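Local coordinates for AlyQ (PDB 5XNR), which probably cleaves the polysaccharide alginate as a lyase, its catalytic domain joined to a CBM32 carbohydrate-binding module, at residues Tyr237-Ile242 / Val383-Phe388; Asn276-Ser281 / Thr295-Gly300; Val302-Phe307 / Lys323-Tyr328; Tyr315-Glu320 / Gly331-Tyr336. All coordinates share one frame; numbering follows the deposited sequence.

Interaction 1 of 4, residues Tyr237-Ile242 / Val383-Phe388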
loop_
_atom_site.group_PDB
_atom_site.type_symbol
_atom_site.label_atom_id
_atom_site.label_comp_id
_atom_site.label_asym_id
_atom_site.label_seq_id
_atom_site.Cartn_x
_atom_site.Cartn_y
_atom_site.Cartn_z
ATOM N N TYR A 237 -1.269 18.120 -2.985
ATOM C CA TYR A 237 -0.443 16.950 -2.993
ATOM C C TYR A 237 -1.185 15.827 -2.284
ATOM O O TYR A 237 -1.789 16.069 -1.229
ATOM C CB TYR A 237 0.882 17.211 -2.280
ATOM C CG TYR A 237 1.599 15.983 -1.780
ATOM C CD1 TYR A 237 2.530 15.330 -2.555
ATOM C CD2 TYR A 237 1.363 15.491 -0.508
ATOM C CE1 TYR A 237 3.202 14.209 -2.084
ATOM C CE2 TYR A 237 2.012 14.366 -0.020
ATOM C CZ TYR A 237 2.945 13.725 -0.813
ATOM O OH TYR A 237 3.613 12.647 -0.338
ATOM N N VAL A 238 -1.127 14.624 -2.868
ATOM C CA VAL A 238 -1.749 13.454 -2.259
ATOM C C VAL A 238 -0.803 12.265 -2.411
ATOM O O VAL A 238 -0.362 11.999 -3.492
ATOM C CB VAL A 238 -3.113 13.115 -2.895
ATOM C CG1 VAL A 238 -3.768 11.937 -2.188
ATOM C CG2 VAL A 238 -4.056 14.306 -2.939
ATOM N N LYS A 239 -0.576 11.527 -1.331
ATOM C CA LYS A 239 0.033 10.194 -1.374
ATOM C C LYS A 239 -1.051 9.160 -1.107
ATOM O O LYS A 239 -1.618 9.147 -0.024
ATOM C CB LYS A 239 1.126 10.012 -0.313
ATOM C CG LYS A 239 1.691 8.597 -0.199
ATOM C CD LYS A 239 2.695 8.400 0.931
ATOM C CE LYS A 239 4.136 8.388 0.476
ATOM N NZ LYS A 239 5.071 8.272 1.627
ATOM N N GLN A 240 -1.282 8.277 -2.070
ATOM C CA GLN A 240 -2.431 7.391 -2.019
ATOM C C GLN A 240 -2.204 6.142 -2.872
ATOM O O GLN A 240 -1.291 6.090 -3.699
ATOM C CB GLN A 240 -3.646 8.110 -2.592
ATOM C CG GLN A 240 -3.552 8.436 -4.082
ATOM C CD GLN A 240 -4.687 9.330 -4.531
ATOM O OE1 GLN A 240 -5.585 9.671 -3.768
ATOM N NE2 GLN A 240 -4.639 9.748 -5.777
ATOM N N ALA A 241 -3.065 5.152 -2.678
ATOM C CA ALA A 241 -3.138 4.022 -3.605
ATOM C C ALA A 241 -4.601 3.785 -3.959
ATOM O O ALA A 241 -5.488 3.929 -3.118
ATOM C CB ALA A 241 -2.518 2.792 -3.000
ATOM N N ILE A 242 -4.855 3.495 -5.222
ATOM C CA ILE A 242 -6.178 3.066 -5.583
ATOM C C ILE A 242 -6.154 1.554 -5.450
ATOM O O ILE A 242 -5.344 0.907 -6.123
ATOM C CB ILE A 242 -6.567 3.507 -7.003
ATOM C CG1 ILE A 242 -6.516 5.027 -7.179
ATOM C CG2 ILE A 242 -7.922 2.927 -7.355
ATOM C CD1 ILE A 242 -6.446 5.475 -8.634
ATOM N N VAL A 383 -6.894 4.627 -0.809
ATOM C CA VAL A 383 -6.201 4.672 0.462
ATOM C C VAL A 383 -5.250 5.870 0.412
ATOM O O VAL A 383 -4.354 5.890 -0.439
ATOM C CB VAL A 383 -5.411 3.371 0.741
ATOM C CG1 VAL A 383 -4.875 3.359 2.158
ATOM C CG2 VAL A 383 -6.221 2.102 0.498
ATOM N N VAL A 384 -5.428 6.810 1.342
ATOM C CA VAL A 384 -4.662 8.064 1.365
ATOM C C VAL A 384 -3.732 8.082 2.583
ATOM O O VAL A 384 -4.189 8.119 3.715
ATOM C CB VAL A 384 -5.585 9.295 1.382
ATOM C CG1 VAL A 384 -4.775 10.560 1.518
ATOM C CG2 VAL A 384 -6.457 9.361 0.150
ATOM N N TYR A 385 -2.426 8.084 2.323
ATOM C CA TYR A 385 -1.444 8.039 3.370
ATOM C C TYR A 385 -1.169 9.465 3.860
ATOM O O TYR A 385 -0.996 9.674 5.059
ATOM C CB TYR A 385 -0.192 7.311 2.869
ATOM C CG TYR A 385 -0.421 5.855 2.553
ATOM C CD1 TYR A 385 -0.912 5.449 1.323
ATOM C CD2 TYR A 385 -0.205 4.870 3.507
ATOM C CE1 TYR A 385 -1.168 4.112 1.055
ATOM C CE2 TYR A 385 -0.452 3.529 3.250
ATOM C CZ TYR A 385 -0.922 3.149 2.013
ATOM O OH TYR A 385 -1.169 1.832 1.748
ATOM N N ASP A 386 -1.135 10.443 2.946
ATOM C CA ASP A 386 -0.794 11.814 3.303
ATOM C C ASP A 386 -1.312 12.785 2.248
ATOM O O ASP A 386 -1.534 12.427 1.124
ATOM C CB ASP A 386 0.718 11.953 3.421
ATOM C CG ASP A 386 1.207 13.198 4.141
ATOM O OD1 ASP A 386 0.524 13.666 5.075
ATOM O OD2 ASP A 386 2.297 13.662 3.781
ATOM N N TYR A 387 -1.478 14.032 2.611
ATOM C CA TYR A 387 -1.930 15.016 1.653
ATOM C C TYR A 387 -1.705 16.418 2.228
ATOM O O TYR A 387 -1.590 16.556 3.448
ATOM C CB TYR A 387 -3.416 14.824 1.340
ATOM C CG TYR A 387 -4.290 15.187 2.505
ATOM C CD1 TYR A 387 -4.570 14.265 3.495
ATOM C CD2 TYR A 387 -4.767 16.479 2.668
ATOM C CE1 TYR A 387 -5.340 14.616 4.595
ATOM C CE2 TYR A 387 -5.533 16.845 3.766
ATOM C CZ TYR A 387 -5.827 15.905 4.735
ATOM O OH TYR A 387 -6.615 16.229 5.801
ATOM N N PHE A 388 -1.660 17.442 1.364
ATOM C CA PHE A 388 -1.717 18.836 1.839
ATOM C C PHE A 388 -2.195 19.719 0.694
ATOM O O PHE A 388 -2.159 19.303 -0.461
ATOM C CB PHE A 388 -0.371 19.329 2.403
ATOM C CG PHE A 388 0.787 19.398 1.428
ATOM C CD1 PHE A 388 0.888 20.433 0.498
ATOM C CD2 PHE A 388 1.808 18.451 1.474
ATOM C CE1 PHE A 388 1.947 20.481 -0.394
ATOM C CE2 PHE A 388 2.875 18.510 0.591
ATOM C CZ PHE A 388 2.939 19.516 -0.349
#
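A classic beta bulge interrupts the antiparallel pairing of Y237-I242 with V383-F388, setting both Y385 and D386 against K239. The single oxygen K239 O accepts both bulge amides, Y385 N at 2.7 Å from a position tilted out of the carbonyl plane and D386 N at 3.3 Å, in that plane and on a lone pair. K239 N returns a bond to D386 O at 2.8 Å. Away from the bulge, the pairs A241-V383 and Y237-F388 each close with two backbone bonds. The extra residue lets Y385 join K239: its CB lies 3.6 Å from K239 CD, and its ring turns an edge to K239 O. At the other end, Y237 CB sits over the face of the F388 ring, 3.7 Å from the centroid. F388 swings its CG between its backbone N and carbonyl carbon (chi1 64°) to offer that face; the two rings themselves are nearly parallel but slid apart, with little overlap. V238 CG1 meets V384 CG1 at 4.1 Å on the opposite face of the sheet, where buried Q240 OE1 finds no partner although Q240 NE2 bonds to H303. K239 NZ forms a salt bridge with E143. Within the lyase domain's antiparallel sheet, strand 302-310 flanks strand 233-244 and strand 192-197 flanks strand 379-392; toward the second sheet, the Y387 ring meets W161 of strand 161-164 at nearly a right angle.

Interaction 2 of 4, residues Asn276-Ser281 / Thr295-Gly300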
loop_
_atom_site.group_PDB
_atom_site.type_symbol
_atom_site.label_atom_id
_atom_site.label_comp_id
_atom_site.label_asym_id
_atom_site.label_seq_id
_atom_site.Cartn_x
_atom_site.Cartn_y
_atom_site.Cartn_z
ATOM N N ASN A 276 -6.233 -0.572 -15.992
ATOM C CA ASN A 276 -4.832 -0.303 -15.707
ATOM C C ASN A 276 -4.479 1.101 -16.245
ATOM O O ASN A 276 -3.350 1.537 -16.076
ATOM C CB ASN A 276 -3.908 -1.350 -16.340
ATOM C CG ASN A 276 -4.255 -2.797 -16.044
ATOM O OD1 ASN A 276 -3.997 -3.291 -14.952
ATOM N ND2 ASN A 276 -4.765 -3.508 -17.032
ATOM N N HIS A 277 -5.427 1.805 -16.891
ATOM C CA HIS A 277 -5.172 3.135 -17.508
ATOM C C HIS A 277 -5.354 4.269 -16.492
ATOM O O HIS A 277 -6.485 4.592 -16.116
ATOM C CB HIS A 277 -6.097 3.434 -18.703
ATOM C CG HIS A 277 -5.725 4.691 -19.421
ATOM N ND1 HIS A 277 -6.627 5.409 -20.199
ATOM C CD2 HIS A 277 -4.550 5.360 -19.487
ATOM C CE1 HIS A 277 -6.010 6.448 -20.741
ATOM N NE2 HIS A 277 -4.728 6.435 -20.315
ATOM N N LEU A 278 -4.250 4.910 -16.122
ATOM C CA LEU A 278 -4.280 5.999 -15.176
ATOM C C LEU A 278 -3.978 7.279 -15.935
ATOM O O LEU A 278 -2.880 7.391 -16.521
ATOM C CB LEU A 278 -3.215 5.778 -14.102
ATOM C CG LEU A 278 -3.272 6.765 -12.940
ATOM C CD1 LEU A 278 -4.581 6.596 -12.195
ATOM C CD2 LEU A 278 -2.073 6.597 -12.003
ATOM N N PHE A 279 -4.934 8.207 -15.895
ATOM C CA PHE A 279 -4.821 9.435 -16.659
ATOM C C PHE A 279 -5.423 10.649 -15.938
ATOM O O PHE A 279 -6.079 10.560 -14.916
ATOM C CB PHE A 279 -5.481 9.272 -18.021
ATOM C CG PHE A 279 -6.924 8.861 -17.999
ATOM C CD1 PHE A 279 -7.269 7.529 -17.857
ATOM C CD2 PHE A 279 -7.921 9.783 -18.238
ATOM C CE1 PHE A 279 -8.595 7.142 -17.890
ATOM C CE2 PHE A 279 -9.250 9.393 -18.288
ATOM C CZ PHE A 279 -9.585 8.075 -18.109
ATOM N N ALA A 280 -5.120 11.802 -16.513
ATOM C CA ALA A 280 -5.699 13.046 -16.094
ATOM C C ALA A 280 -6.791 13.404 -17.100
ATOM O O ALA A 280 -6.573 13.267 -18.304
ATOM C CB ALA A 280 -4.614 14.097 -16.023
ATOM N N SER A 281 -7.939 13.861 -16.612
ATOM C CA SER A 281 -9.076 14.192 -17.487
ATOM C C SER A 281 -9.594 15.595 -17.179
ATOM O O SER A 281 -9.741 15.963 -16.017
ATOM C CB SER A 281 -10.203 13.196 -17.351
ATOM O OG SER A 281 -11.084 13.307 -18.459
ATOM N N THR A 295 -0.007 3.363 -18.418
ATOM C CA THR A 295 -0.904 2.378 -19.050
ATOM C C THR A 295 -0.970 1.077 -18.238
ATOM O O THR A 295 -1.775 0.213 -18.531
ATOM C CB THR A 295 -0.436 2.037 -20.469
ATOM O OG1 THR A 295 0.946 1.653 -20.442
ATOM C CG2 THR A 295 -0.639 3.187 -21.435
ATOM N N ASN A 296 -0.092 0.930 -17.252
ATOM C CA ASN A 296 0.057 -0.311 -16.504
ATOM C C ASN A 296 -0.070 -0.016 -15.006
ATOM O O ASN A 296 0.792 -0.431 -14.234
ATOM C CB ASN A 296 1.394 -1.009 -16.809
ATOM C CG ASN A 296 2.640 -0.204 -16.464
ATOM O OD1 ASN A 296 2.627 1.017 -16.377
ATOM N ND2 ASN A 296 3.749 -0.885 -16.264
ATOM N N TYR A 297 -1.115 0.695 -14.580
ATOM C CA TYR A 297 -1.267 0.910 -13.143
ATOM C C TYR A 297 -1.828 -0.361 -12.495
ATOM O O TYR A 297 -2.889 -0.864 -12.904
ATOM C CB TYR A 297 -2.159 2.104 -12.808
ATOM C CG TYR A 297 -2.292 2.310 -11.320
ATOM C CD1 TYR A 297 -1.317 2.977 -10.600
ATOM C CD2 TYR A 297 -3.384 1.817 -10.624
ATOM C CE1 TYR A 297 -1.435 3.174 -9.232
ATOM C CE2 TYR A 297 -3.503 1.978 -9.253
ATOM C CZ TYR A 297 -2.527 2.663 -8.554
ATOM O OH TYR A 297 -2.635 2.807 -7.204
ATOM N N ASN A 298 -1.097 -0.866 -11.496
ATOM C CA ASN A 298 -1.514 -2.045 -10.710
ATOM C C ASN A 298 -2.224 -1.591 -9.431
ATOM O O ASN A 298 -1.733 -0.711 -8.693
ATOM C CB ASN A 298 -0.313 -2.943 -10.406
ATOM C CG ASN A 298 0.358 -3.383 -11.691
ATOM O OD1 ASN A 298 1.522 -3.058 -11.929
ATOM N ND2 ASN A 298 -0.394 -4.048 -12.557
ATOM N N LEU A 299 -3.378 -2.188 -9.170
ATOM C CA LEU A 299 -4.128 -1.835 -7.987
ATOM C C LEU A 299 -3.267 -2.042 -6.743
ATOM O O LEU A 299 -2.670 -3.073 -6.602
ATOM C CB LEU A 299 -5.378 -2.700 -7.904
ATOM C CG LEU A 299 -6.445 -2.384 -8.943
ATOM C CD1 LEU A 299 -7.649 -3.293 -8.745
ATOM C CD2 LEU A 299 -6.847 -0.919 -8.863
ATOM N N GLY A 300 -3.234 -1.026 -5.877
ATOM C CA GLY A 300 -2.542 -1.093 -4.585
ATOM C C GLY A 300 -1.137 -0.509 -4.632
ATOM O O GLY A 300 -0.412 -0.562 -3.630
#
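N276 and Y297 hold the start of strand 277-281 to the loop that follows strand 291-294. Y297 N donates to N276 O at 2.8 Å, reaching a lone pair in the carbonyl plane with an N-H...O angle of 163°. A weaker contact runs the other way, N276 CA approaching Y297 O at 3.5 Å, and N276 CB rests 3.4 Å from T295 O. The two backbone segments are thus pinned at one point, from which they diverge. At H277 the side chain turns from the loop; NE2 is hydrogen-bonded to T292, and one face of the imidazole lies under F279 CD1. L278 brings the apolar half of the contact. Its CB points at the loop and lies 4.0 Å from Y297 CB, while its CD2 comes equally near Y297 CD1, at 4.0 Å, the two side chains meeting obliquely. Y297 carries its ring inward with CG anti to the backbone nitrogen (chi1 -180°), which leaves the polar backbone bond at the surface end and the leucine-tyrosine packing below it. The buried ring ends in a hydroxyl shared with T301 O and I242 N, so the loop is fixed at the far end of Y297 as well. From L278 onward the strand pairs with 291-294, and from F279 also with 269-274. L278 and Y297 both pack on L273 of that sheet and on Y318 of strand 313-319 in the facing sheet, placing the contact at the edge of a beta sandwich where the loop passes from one sheet to strand 302-310 of the other.

Interaction 3 of 4, residues Val302-Phe307 / Lys323-Tyr328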
loop_
_atom_site.group_PDB
_atom_site.type_symbol
_atom_site.label_atom_id
_atom_site.label_comp_id
_atom_site.label_asym_id
_atom_site.label_seq_id
_atom_site.Cartn_x
_atom_site.Cartn_y
_atom_site.Cartn_z
ATOM N N VAL A 302 1.206 2.379 -4.311
ATOM C CA VAL A 302 1.177 3.655 -3.626
ATOM C C VAL A 302 1.849 4.676 -4.531
ATOM O O VAL A 302 2.977 4.422 -4.976
ATOM C CB VAL A 302 1.908 3.593 -2.281
ATOM C CG1 VAL A 302 1.945 4.937 -1.586
ATOM C CG2 VAL A 302 1.297 2.547 -1.380
ATOM N N HIS A 303 1.155 5.778 -4.819
ATOM C CA HIS A 303 1.765 6.826 -5.632
ATOM C C HIS A 303 1.664 8.171 -4.918
ATOM O O HIS A 303 1.045 8.258 -3.865
ATOM C CB HIS A 303 1.157 6.905 -7.025
ATOM C CG HIS A 303 -0.289 7.266 -7.063
ATOM N ND1 HIS A 303 -1.266 6.338 -7.312
ATOM C CD2 HIS A 303 -0.923 8.452 -6.949
ATOM C CE1 HIS A 303 -2.439 6.931 -7.347
ATOM N NE2 HIS A 303 -2.259 8.226 -7.128
ATOM N N GLU A 304 2.320 9.170 -5.512
ATOM C CA GLU A 304 2.198 10.576 -5.109
ATOM C C GLU A 304 1.820 11.405 -6.339
ATOM O O GLU A 304 2.308 11.156 -7.441
ATOM C CB GLU A 304 3.508 11.118 -4.531
ATOM C CG GLU A 304 4.001 10.400 -3.288
ATOM C CD GLU A 304 5.401 10.824 -2.905
ATOM O OE1 GLU A 304 6.353 10.225 -3.439
ATOM O OE2 GLU A 304 5.528 11.792 -2.104
ATOM N N VAL A 305 0.960 12.390 -6.135
ATOM C CA VAL A 305 0.479 13.242 -7.212
ATOM C C VAL A 305 0.401 14.677 -6.694
ATOM O O VAL A 305 0.052 14.887 -5.545
ATOM C CB VAL A 305 -0.892 12.777 -7.722
ATOM C CG1 VAL A 305 -1.924 12.737 -6.612
ATOM C CG2 VAL A 305 -1.377 13.635 -8.875
ATOM N N ILE A 306 0.749 15.630 -7.552
ATOM C CA ILE A 306 0.528 17.060 -7.317
ATOM C C ILE A 306 -0.218 17.665 -8.514
ATOM O O ILE A 306 0.167 17.445 -9.659
ATOM C CB ILE A 306 1.867 17.768 -7.079
ATOM C CG1 ILE A 306 2.516 17.279 -5.784
ATOM C CG2 ILE A 306 1.691 19.274 -7.112
ATOM C CD1 ILE A 306 3.987 17.590 -5.685
ATOM N N PHE A 307 -1.320 18.364 -8.256
ATOM C CA PHE A 307 -1.795 19.365 -9.184
ATOM C C PHE A 307 -1.329 20.720 -8.652
ATOM O O PHE A 307 -1.464 20.986 -7.454
ATOM C CB PHE A 307 -3.314 19.362 -9.324
ATOM C CG PHE A 307 -3.981 18.050 -9.645
ATOM C CD1 PHE A 307 -3.276 16.958 -10.123
ATOM C CD2 PHE A 307 -5.360 17.944 -9.566
ATOM C CE1 PHE A 307 -3.921 15.767 -10.417
ATOM C CE2 PHE A 307 -6.016 16.763 -9.894
ATOM C CZ PHE A 307 -5.292 15.670 -10.309
ATOM N N LYS A 323 9.399 9.739 -3.355
ATOM C CA LYS A 323 10.255 10.903 -3.087
ATOM C C LYS A 323 9.660 12.223 -3.591
ATOM O O LYS A 323 10.333 13.243 -3.528
ATOM C CB LYS A 323 11.617 10.657 -3.735
ATOM C CG LYS A 323 12.273 9.357 -3.282
ATOM C CD LYS A 323 13.779 9.467 -3.071
ATOM C CE LYS A 323 14.581 9.361 -4.351
ATOM N NZ LYS A 323 15.170 8.008 -4.494
ATOM N N LEU A 324 8.420 12.232 -4.067
ATOM C CA LEU A 324 7.886 13.423 -4.679
ATOM C C LEU A 324 7.745 14.538 -3.637
ATOM O O LEU A 324 8.139 15.677 -3.905
ATOM C CB LEU A 324 6.551 13.088 -5.330
ATOM C CG LEU A 324 5.841 14.256 -5.993
ATOM C CD1 LEU A 324 6.773 15.020 -6.925
ATOM C CD2 LEU A 324 4.606 13.766 -6.724
ATOM N N ALA A 325 7.234 14.229 -2.447
ATOM C CA ALA A 325 7.060 15.290 -1.400
ATOM C C ALA A 325 8.418 15.883 -1.012
ATOM O O ALA A 325 8.541 17.104 -0.876
ATOM C CB ALA A 325 6.348 14.753 -0.185
ATOM N N GLU A 326 9.412 15.010 -0.835
ATOM C CA GLU A 326 10.781 15.417 -0.422
ATOM C C GLU A 326 11.411 16.304 -1.510
ATOM O O GLU A 326 12.073 17.298 -1.194
ATOM C CB GLU A 326 11.673 14.193 -0.136
ATOM C CG GLU A 326 11.193 13.331 1.038
ATOM C CD GLU A 326 11.637 11.869 1.093
ATOM O OE1 GLU A 326 12.207 11.370 0.089
ATOM O OE2 GLU A 326 11.417 11.224 2.154
ATOM N N ALA A 327 11.206 15.922 -2.781
ATOM C CA ALA A 327 11.769 16.614 -3.939
ATOM C C ALA A 327 11.128 17.996 -4.105
ATOM O O ALA A 327 11.806 18.959 -4.400
ATOM C CB ALA A 327 11.546 15.768 -5.168
ATOM N N TYR A 328 9.817 18.074 -3.931
ATOM C CA TYR A 328 9.074 19.334 -4.064
ATOM C C TYR A 328 9.465 20.276 -2.926
ATOM O O TYR A 328 9.543 21.489 -3.110
ATOM C CB TYR A 328 7.564 19.076 -4.043
ATOM C CG TYR A 328 6.682 20.285 -4.206
ATOM C CD1 TYR A 328 6.418 20.806 -5.462
ATOM C CD2 TYR A 328 6.083 20.891 -3.111
ATOM C CE1 TYR A 328 5.589 21.906 -5.624
ATOM C CE2 TYR A 328 5.258 21.997 -3.250
ATOM C CZ TYR A 328 5.007 22.503 -4.515
ATOM O OH TYR A 328 4.195 23.586 -4.684
#
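E304 closes its carboxylate on the first turn of helix 324-330, the tight part of the contact. OE1 accepts L324 N at 2.9 Å and OE2 accepts A325 N at 3.0 Å, both donors lying out of the carboxylate plane, about 35° for OE1. The E304 and L324 side chains slide past each other in opposite directions, with L324 CD2 3.6 Å from E304 CB. L324 then fills the space toward I306, whose CD1 lies 3.8 Å from L324 CG. CG of L324 is anti to its backbone nitrogen (chi1 179°), carrying both methyls down onto the strand. The packing thins toward Y328, where I306 CD1 stands 4.0 Å from Y328 CD1, and K323, at the N-cap position, and E326 are exposed, K323 resting against Y336. K323 N is bonded to D321. Without the carboxylate, as with an alanine at E304, L324 N and A325 N are likely to lose their side-chain acceptor and Y237 OH its partner on OE2. Two backbone amides of the helix's first turn are thus satisfied by a buried acid, and these donors, with Y237 OH, are likely to stabilise its negative charge while fixing how the helix lies on the sheet.

Interaction 4 of 4, residues Tyr315-Glu320 / Gly331-Tyr336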
loop_
_atom_site.group_PDB
_atom_site.type_symbol
_atom_site.label_atom_id
_atom_site.label_comp_id
_atom_site.label_asym_id
_atom_site.label_seq_id
_atom_site.Cartn_x
_atom_site.Cartn_y
_atom_site.Cartn_z
ATOM N N TYR A 315 0.102 22.237 -13.743
ATOM C CA TYR A 315 1.197 21.252 -13.843
ATOM C C TYR A 315 0.803 19.930 -13.138
ATOM O O TYR A 315 0.149 19.950 -12.079
ATOM C CB TYR A 315 2.495 21.807 -13.243
ATOM C CG TYR A 315 3.007 23.112 -13.805
ATOM C CD1 TYR A 315 2.568 24.339 -13.324
ATOM C CD2 TYR A 315 3.996 23.121 -14.779
ATOM C CE1 TYR A 315 3.063 25.533 -13.824
ATOM C CE2 TYR A 315 4.494 24.309 -15.290
ATOM C CZ TYR A 315 4.034 25.525 -14.810
ATOM O OH TYR A 315 4.547 26.691 -15.319
ATOM N N LEU A 316 1.236 18.785 -13.698
ATOM C CA LEU A 316 0.956 17.455 -13.144
ATOM C C LEU A 316 2.252 16.732 -12.780
ATOM O O LEU A 316 3.089 16.488 -13.636
ATOM C CB LEU A 316 0.165 16.666 -14.183
ATOM C CG LEU A 316 -0.106 15.202 -13.843
ATOM C CD1 LEU A 316 -0.954 15.059 -12.584
ATOM C CD2 LEU A 316 -0.775 14.528 -15.031
ATOM N N TYR A 317 2.403 16.406 -11.500
ATOM C CA TYR A 317 3.562 15.656 -11.015
ATOM C C TYR A 317 3.083 14.283 -10.553
ATOM O O TYR A 317 2.047 14.193 -9.930
ATOM C CB TYR A 317 4.216 16.320 -9.798
ATOM C CG TYR A 317 4.731 17.731 -9.957
ATOM C CD1 TYR A 317 3.875 18.816 -9.986
ATOM C CD2 TYR A 317 6.092 17.993 -10.018
ATOM C CE1 TYR A 317 4.356 20.116 -10.079
ATOM C CE2 TYR A 317 6.585 19.284 -10.159
ATOM C CZ TYR A 317 5.717 20.359 -10.182
ATOM O OH TYR A 317 6.203 21.638 -10.305
ATOM N N TYR A 318 3.844 13.244 -10.833
ATOM C CA TYR A 318 3.466 11.876 -10.471
ATOM C C TYR A 318 4.722 11.089 -10.094
ATOM O O TYR A 318 5.730 11.216 -10.757
ATOM C CB TYR A 318 2.749 11.168 -11.625
ATOM C CG TYR A 318 2.257 9.789 -11.269
ATOM C CD1 TYR A 318 1.044 9.616 -10.619
ATOM C CD2 TYR A 318 3.017 8.661 -11.538
ATOM C CE1 TYR A 318 0.592 8.358 -10.266
ATOM C CE2 TYR A 318 2.571 7.394 -11.197
ATOM C CZ TYR A 318 1.354 7.245 -10.558
ATOM O OH TYR A 318 0.905 6.013 -10.194
ATOM N N SER A 319 4.654 10.254 -9.062
ATOM C CA SER A 319 5.813 9.405 -8.769
ATOM C C SER A 319 5.400 8.138 -8.030
ATOM O O SER A 319 4.500 8.160 -7.209
ATOM C CB SER A 319 6.831 10.122 -7.963
ATOM O OG SER A 319 7.887 9.225 -7.649
ATOM N N GLU A 320 6.122 7.060 -8.301
ATOM C CA GLU A 320 5.909 5.803 -7.581
ATOM C C GLU A 320 7.168 5.467 -6.760
ATOM O O GLU A 320 7.241 4.396 -6.216
ATOM C CB GLU A 320 5.492 4.701 -8.561
ATOM C CG GLU A 320 4.034 4.799 -9.017
ATOM C CD GLU A 320 3.635 3.813 -10.112
ATOM O OE1 GLU A 320 4.437 2.905 -10.385
ATOM O OE2 GLU A 320 2.534 3.962 -10.708
ATOM N N GLY A 331 12.928 21.508 -3.813
ATOM C CA GLY A 331 12.912 22.356 -5.038
ATOM C C GLY A 331 13.362 21.618 -6.304
ATOM O O GLY A 331 13.573 22.232 -7.351
ATOM N N SER A 332 13.502 20.296 -6.240
ATOM C CA SER A 332 14.121 19.525 -7.320
ATOM C C SER A 332 13.119 18.508 -7.889
ATOM O O SER A 332 13.467 17.335 -8.039
ATOM C CB SER A 332 15.387 18.843 -6.818
ATOM O OG SER A 332 15.097 17.834 -5.851
ATOM N N ALA A 333 11.894 18.951 -8.218
ATOM C CA ALA A 333 10.764 18.013 -8.492
ATOM C C ALA A 333 10.411 17.920 -9.987
ATOM O O ALA A 333 9.631 17.049 -10.393
ATOM C CB ALA A 333 9.565 18.441 -7.685
ATOM N N ALA A 334 10.972 18.814 -10.789
ATOM C CA ALA A 334 10.776 18.862 -12.246
ATOM C C ALA A 334 10.856 17.471 -12.902
ATOM O O ALA A 334 10.117 17.194 -13.857
ATOM C CB ALA A 334 11.803 19.796 -12.839
ATOM N N ALA A 335 11.753 16.618 -12.426
ATOM C CA ALA A 335 11.893 15.245 -12.947
ATOM C C ALA A 335 10.528 14.529 -13.013
ATOM O O ALA A 335 10.313 13.698 -13.885
ATOM C CB ALA A 335 12.880 14.471 -12.096
ATOM N N TYR A 336 9.599 14.847 -12.108
ATOM C CA TYR A 336 8.352 14.073 -11.950
ATOM C C TYR A 336 7.179 14.722 -12.692
ATOM O O TYR A 336 6.062 14.297 -12.521
ATOM C CB TYR A 336 8.017 13.957 -10.464
ATOM C CG TYR A 336 9.095 13.305 -9.642
ATOM C CD1 TYR A 336 9.255 11.935 -9.665
ATOM C CD2 TYR A 336 9.977 14.038 -8.866
ATOM C CE1 TYR A 336 10.251 11.298 -8.933
ATOM C CE2 TYR A 336 10.977 13.420 -8.120
ATOM C CZ TYR A 336 11.119 12.041 -8.157
ATOM O OH TYR A 336 12.063 11.378 -7.421
#
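Y336 meets strand 313-319 twice, through its carbonyl at Y318 and through its ring at S319. Y318 N donates to Y336 O at 3.0 Å, and the same oxygen receives a CA-H contact from Y317 CA at 3.2 Å. The Y336 side chain leaves with CG beside its backbone N and anti to the carbonyl carbon (chi1 -58°), a turn that lays the ring along the strand rather than out from it. There CD1 comes 3.5 Å from S319 CB and CE1 3.4 Å from S319 OG, an oblique approach. S319 OG points past the ring to D321 OD1, while the Y336 hydroxyl binds the other oxygen, D321 OD2; one aspartate thus joins both partners. Y317 takes the same first rotamer as Y336 (chi1 -59°) and presents its edge to the A333 backbone, with CD2 3.7 Å from A333 O in the ring plane. Its CE2 also touches A333 CB at 4.0 Å. A333 O is engaged besides by Y336 N at 2.8 Å, which closes the short 3-10 turn. A glycine in place of Y336 would probably leave S319 without its ring cover and D321 OD2 without the phenol, and let the turn move more freely. Y317 OH is held by E308 of strand 302-310. Around the contact, L324 of helix 324-330 packs on Y317, S319 and Y336, and A327 also meets Y336, so the turn and the helix pack together against the side chains of strand 313-319.

From the N terminus, residues 237-242 open the longest loop, which closes only when 383-388 returns beside them in interaction 1; the other three contacts are nested inside it. Interaction 2 closes first, joining 276-281 to 295-300, and its loop then runs into strand 302-310. There interaction 3 begins, and it crosses interaction 4, since 315-320 comes before 323-328 and 331-336 after it. Interactions 1, 3 and 4 all reach the seven-stranded sheet, where strands 233-244, 302-310 and 313-319 are consecutive neighbours; interactions 3 and 4 lay helix 324-330 and the turn after it against it. Interaction 2 ties that sheet to the facing one.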